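Local coordinates for protein beta sliding clamp (Caulobacter crescentus, PDB 5WCE) that probably encircles DNA as a ring-shaped homodimer and tethers DNA polymerases and other proteins to it, giving them processivity, at residues L166-V171 against T177-V182. Sequence-based numbering, arbitrary orientation.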
ATOM      1  N   LEU A 166       5.281 -22.510  12.741  1.00 20.30           N
ATOM      2  CA  LEU A 166       4.167 -23.399  12.450  1.00 19.34           C
ATOM      3  C   LEU A 166       4.596 -24.808  12.796  1.00 20.72           C
ATOM      4  O   LEU A 166       5.617 -25.272  12.281  1.00 19.93           O
ATOM      5  CB  LEU A 166       3.795 -23.273  10.972  1.00 19.10           C
ATOM      6  CG  LEU A 166       2.582 -24.112  10.504  1.00 18.67           C
ATOM      7  CD1 LEU A 166       1.318 -23.538  11.123  1.00 18.85           C
ATOM      8  CD2 LEU A 166       2.501 -24.075   8.987  1.00 18.29           C
ATOM      9  N   TYR A 167       3.878 -25.454  13.718  1.00 20.35           N
ATOM     10  CA  TYR A 167       4.268 -26.772  14.181  1.00 21.35           C
ATOM     11  C   TYR A 167       3.755 -27.833  13.208  1.00 21.63           C
ATOM     12  O   TYR A 167       2.534 -28.073  13.123  1.00 21.13           O
ATOM     13  CB  TYR A 167       3.764 -27.041  15.600  1.00 22.00           C
ATOM     14  CG  TYR A 167       4.171 -28.370  16.172  1.00 23.23           C
ATOM     15  CD1 TYR A 167       5.500 -28.785  16.150  1.00 24.91           C
ATOM     16  CD2 TYR A 167       3.244 -29.213  16.771  1.00 24.13           C
ATOM     17  CE1 TYR A 167       5.879 -29.995  16.690  1.00 25.81           C
ATOM     18  CE2 TYR A 167       3.603 -30.438  17.316  1.00 25.84           C
ATOM     19  CZ  TYR A 167       4.905 -30.826  17.265  1.00 26.71           C
ATOM     20  OH  TYR A 167       5.265 -32.020  17.818  1.00 29.14           O
ATOM     21  N   VAL A 168       4.680 -28.454  12.471  1.00 21.70           N
ATOM     22  CA  VAL A 168       4.354 -29.427  11.439  1.00 21.59           C
ATOM     23  C   VAL A 168       4.736 -30.788  11.948  1.00 23.84           C
ATOM     24  O   VAL A 168       5.865 -31.004  12.326  1.00 23.00           O
ATOM     25  CB  VAL A 168       5.010 -29.091  10.087  1.00 20.84           C
ATOM     26  CG1 VAL A 168       4.683 -30.171   9.074  1.00 21.15           C
ATOM     27  CG2 VAL A 168       4.599 -27.720   9.637  1.00 19.34           C
ATOM     28  N   HIS A 169       3.747 -31.682  12.041  1.00 24.29           N
ATOM     29  CA  HIS A 169       3.891 -32.976  12.617  1.00 27.17           C
ATOM     30  C   HIS A 169       2.810 -33.958  12.154  1.00 28.66           C
ATOM     31  O   HIS A 169       1.822 -33.556  11.534  1.00 27.82           O
ATOM     32  CB  HIS A 169       3.836 -32.906  14.154  1.00 28.78           C
ATOM     33  CG  HIS A 169       2.538 -32.369  14.695  1.00 29.90           C
ATOM     34  ND1 HIS A 169       2.049 -31.116  14.366  1.00 30.00           N
ATOM     35  CD2 HIS A 169       1.633 -32.916  15.540  1.00 31.45           C
ATOM     36  CE1 HIS A 169       0.889 -30.928  14.983  1.00 31.17           C
ATOM     37  NE2 HIS A 169       0.624 -32.001  15.708  1.00 29.96           N
ATOM     38  N   THR A 170       2.967 -35.241  12.489  1.00 29.62           N
ATOM     39  CA  THR A 170       1.928 -36.169  12.156  1.00 31.70           C
ATOM     40  C   THR A 170       1.272 -36.724  13.416  1.00 33.17           C
ATOM     41  O   THR A 170       1.925 -36.891  14.425  1.00 33.76           O
ATOM     42  CB  THR A 170       2.445 -37.337  11.361  1.00 32.56           C
ATOM     43  OG1 THR A 170       3.442 -37.999  12.140  1.00 34.43           O
ATOM     44  CG2 THR A 170       2.990 -36.888  10.025  1.00 31.62           C
ATOM     45  N   VAL A 171      -0.006 -37.020  13.314  1.00 34.70           N
ATOM     46  CA  VAL A 171      -0.775 -37.624  14.391  1.00 37.71           C
ATOM     47  C   VAL A 171      -1.534 -38.838  13.852  1.00 41.42           C
ATOM     48  O   VAL A 171      -1.917 -38.849  12.668  1.00 40.21           O
ATOM     49  CB  VAL A 171      -1.761 -36.657  15.017  1.00 36.89           C
ATOM     50  CG1 VAL A 171      -1.032 -35.552  15.728  1.00 37.03           C
ATOM     51  CG2 VAL A 171      -2.736 -36.104  13.989  1.00 36.24           C
ATOM     52  N   THR A 177      -3.106 -41.839   9.616  1.00 44.19           N
ATOM     53  CA  THR A 177      -2.150 -40.818  10.024  1.00 40.07           C
ATOM     54  C   THR A 177      -2.411 -39.504   9.244  1.00 36.71           C
ATOM     55  O   THR A 177      -2.573 -39.513   8.041  1.00 35.71           O
ATOM     56  CB  THR A 177      -0.713 -41.331   9.839  1.00 41.11           C
ATOM     57  OG1 THR A 177      -0.528 -42.468  10.696  1.00 42.48           O
ATOM     58  CG2 THR A 177       0.284 -40.257  10.211  1.00 38.88           C
ATOM     59  N   LYS A 178      -2.446 -38.397   9.951  1.00 34.21           N
ATOM     60  CA  LYS A 178      -2.600 -37.077   9.344  1.00 32.97           C
ATOM     61  C   LYS A 178      -1.310 -36.275   9.417  1.00 29.89           C
ATOM     62  O   LYS A 178      -0.656 -36.304  10.419  1.00 29.75           O
ATOM     63  CB  LYS A 178      -3.722 -36.357  10.062  1.00 34.14           C
ATOM     64  CG  LYS A 178      -5.041 -36.997   9.644  1.00 36.30           C
ATOM     65  CD  LYS A 178      -6.006 -37.059  10.765  1.00 38.10           C
ATOM     66  CE  LYS A 178      -7.301 -37.665  10.241  1.00 40.16           C
ATOM     67  NZ  LYS A 178      -8.343 -37.310  11.206  1.00 43.60           N
ATOM     68  N   LEU A 179      -0.964 -35.586   8.339  1.00 28.88           N
ATOM     69  CA  LEU A 179       0.015 -34.489   8.388  1.00 27.28           C
ATOM     70  C   LEU A 179      -0.731 -33.219   8.859  1.00 25.56           C
ATOM     71  O   LEU A 179      -1.674 -32.789   8.191  1.00 23.77           O
ATOM     72  CB  LEU A 179       0.649 -34.279   7.021  1.00 27.72           C
ATOM     73  CG  LEU A 179       1.707 -33.177   6.882  1.00 26.78           C
ATOM     74  CD1 LEU A 179       2.883 -33.470   7.773  1.00 27.06           C
ATOM     75  CD2 LEU A 179       2.185 -33.045   5.449  1.00 27.00           C
ATOM     76  N   ARG A 180      -0.276 -32.636   9.978  1.00 23.57           N
ATOM     77  CA  ARG A 180      -0.991 -31.581  10.676  1.00 23.27           C
ATOM     78  C   ARG A 180      -0.093 -30.349  10.874  1.00 21.17           C
ATOM     79  O   ARG A 180       1.106 -30.477  11.136  1.00 21.55           O
ATOM     80  CB  ARG A 180      -1.489 -32.098  12.049  1.00 24.00           C
ATOM     81  CG  ARG A 180      -2.242 -31.052  12.889  1.00 24.85           C
ATOM     82  CD  ARG A 180      -2.668 -31.645  14.219  1.00 26.95           C
ATOM     83  NE  ARG A 180      -3.804 -32.537  14.063  1.00 28.46           N
ATOM     84  CZ  ARG A 180      -4.432 -33.159  15.079  1.00 31.99           C
ATOM     85  NH1 ARG A 180      -4.014 -33.027  16.348  1.00 32.54           N
ATOM     86  NH2 ARG A 180      -5.486 -33.939  14.828  1.00 32.92           N
ATOM     87  N   ALA A 181      -0.675 -29.184  10.725  1.00 19.29           N
ATOM     88  CA  ALA A 181      -0.035 -27.923  11.011  1.00 18.42           C
ATOM     89  C   ALA A 181      -0.833 -27.210  12.112  1.00 18.44           C
ATOM     90  O   ALA A 181      -2.067 -27.087  11.995  1.00 18.81           O
ATOM     91  CB  ALA A 181       0.030 -27.075   9.765  1.00 17.62           C
ATOM     92  N   VAL A 182      -0.141 -26.782  13.159  1.00 18.37           N
ATOM     93  CA  VAL A 182      -0.763 -26.048  14.288  1.00 18.72           C
ATOM     94  C   VAL A 182      -0.000 -24.736  14.511  1.00 19.35           C
ATOM     95  O   VAL A 182       1.242 -24.717  14.537  1.00 18.90           O
ATOM     96  CB  VAL A 182      -0.775 -26.834  15.594  1.00 19.54           C
ATOM     97  CG1 VAL A 182      -1.255 -25.954  16.747  1.00 19.39           C
ATOM     98  CG2 VAL A 182      -1.669 -28.050  15.480  1.00 20.41           C
TER
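His-169 and Arg-180 form a hydrogen-bonded pair across two antiparallel strands, and their side chains cross at a slant. CB of Arg-180 lies over one face of the imidazole, toward its rim, 4.3 Å from the ring centroid in a CH-pi contact. The chain then runs on past the CE1-NE2 rim, where Arg-180 CD comes within 3.6 Å of His-169 NE2. CG of His-169 sits between the backbone N and the carbonyl carbon (chi1 61°), which brings the ring close to the Arg-180 chain. Tyr-167 CE2 lies over the centre of the opposite face, 3.3 Å above the plane of the His-169 ring. At the ring edge, ND1 gives a weak hydrogen bond to Tyr-167 O, and CG2 of Val-182 approaches His-169 CE1 at 3.9 Å. Arg-180 bends at chi3 (-75°) and places its guanidinium flat against Val-171. CG2 of Val-171 rests over the middle of that flat group, 3.6 Å from Arg-180 CZ. The guanidinium and imidazole planes are nearly perpendicular, 84° apart.

On the other sheet face, Val-168 CG1 meets Leu-179 CD1 at 4.0 Å, and Leu-166 packs on Ala-181. Between the two backbones, three hydrogen-bonded pairs join the strands: Tyr-167 with Val-182, His-169 with Arg-180, and Val-171 with Lys-178. The Arg-180 N to His-169 O bond is 2.8 Å long.

Outer partners fix both polar ends. Tyr-257 OH bonds to His-169 NE2 and Arg-180 NH1, while Glu-173 and Glu-193 form salt bridges with Arg-180 NH2. A leucine in place of Arg-180 would probably leave both carboxylates without this positive mate and Tyr-257 without one of its bonds. Strands 165-173 and 176-184 form an antiparallel beta hairpin of the central domain, flanked by 206-209 and 188-195, in the DNA clamp fold of the beta sliding clamp.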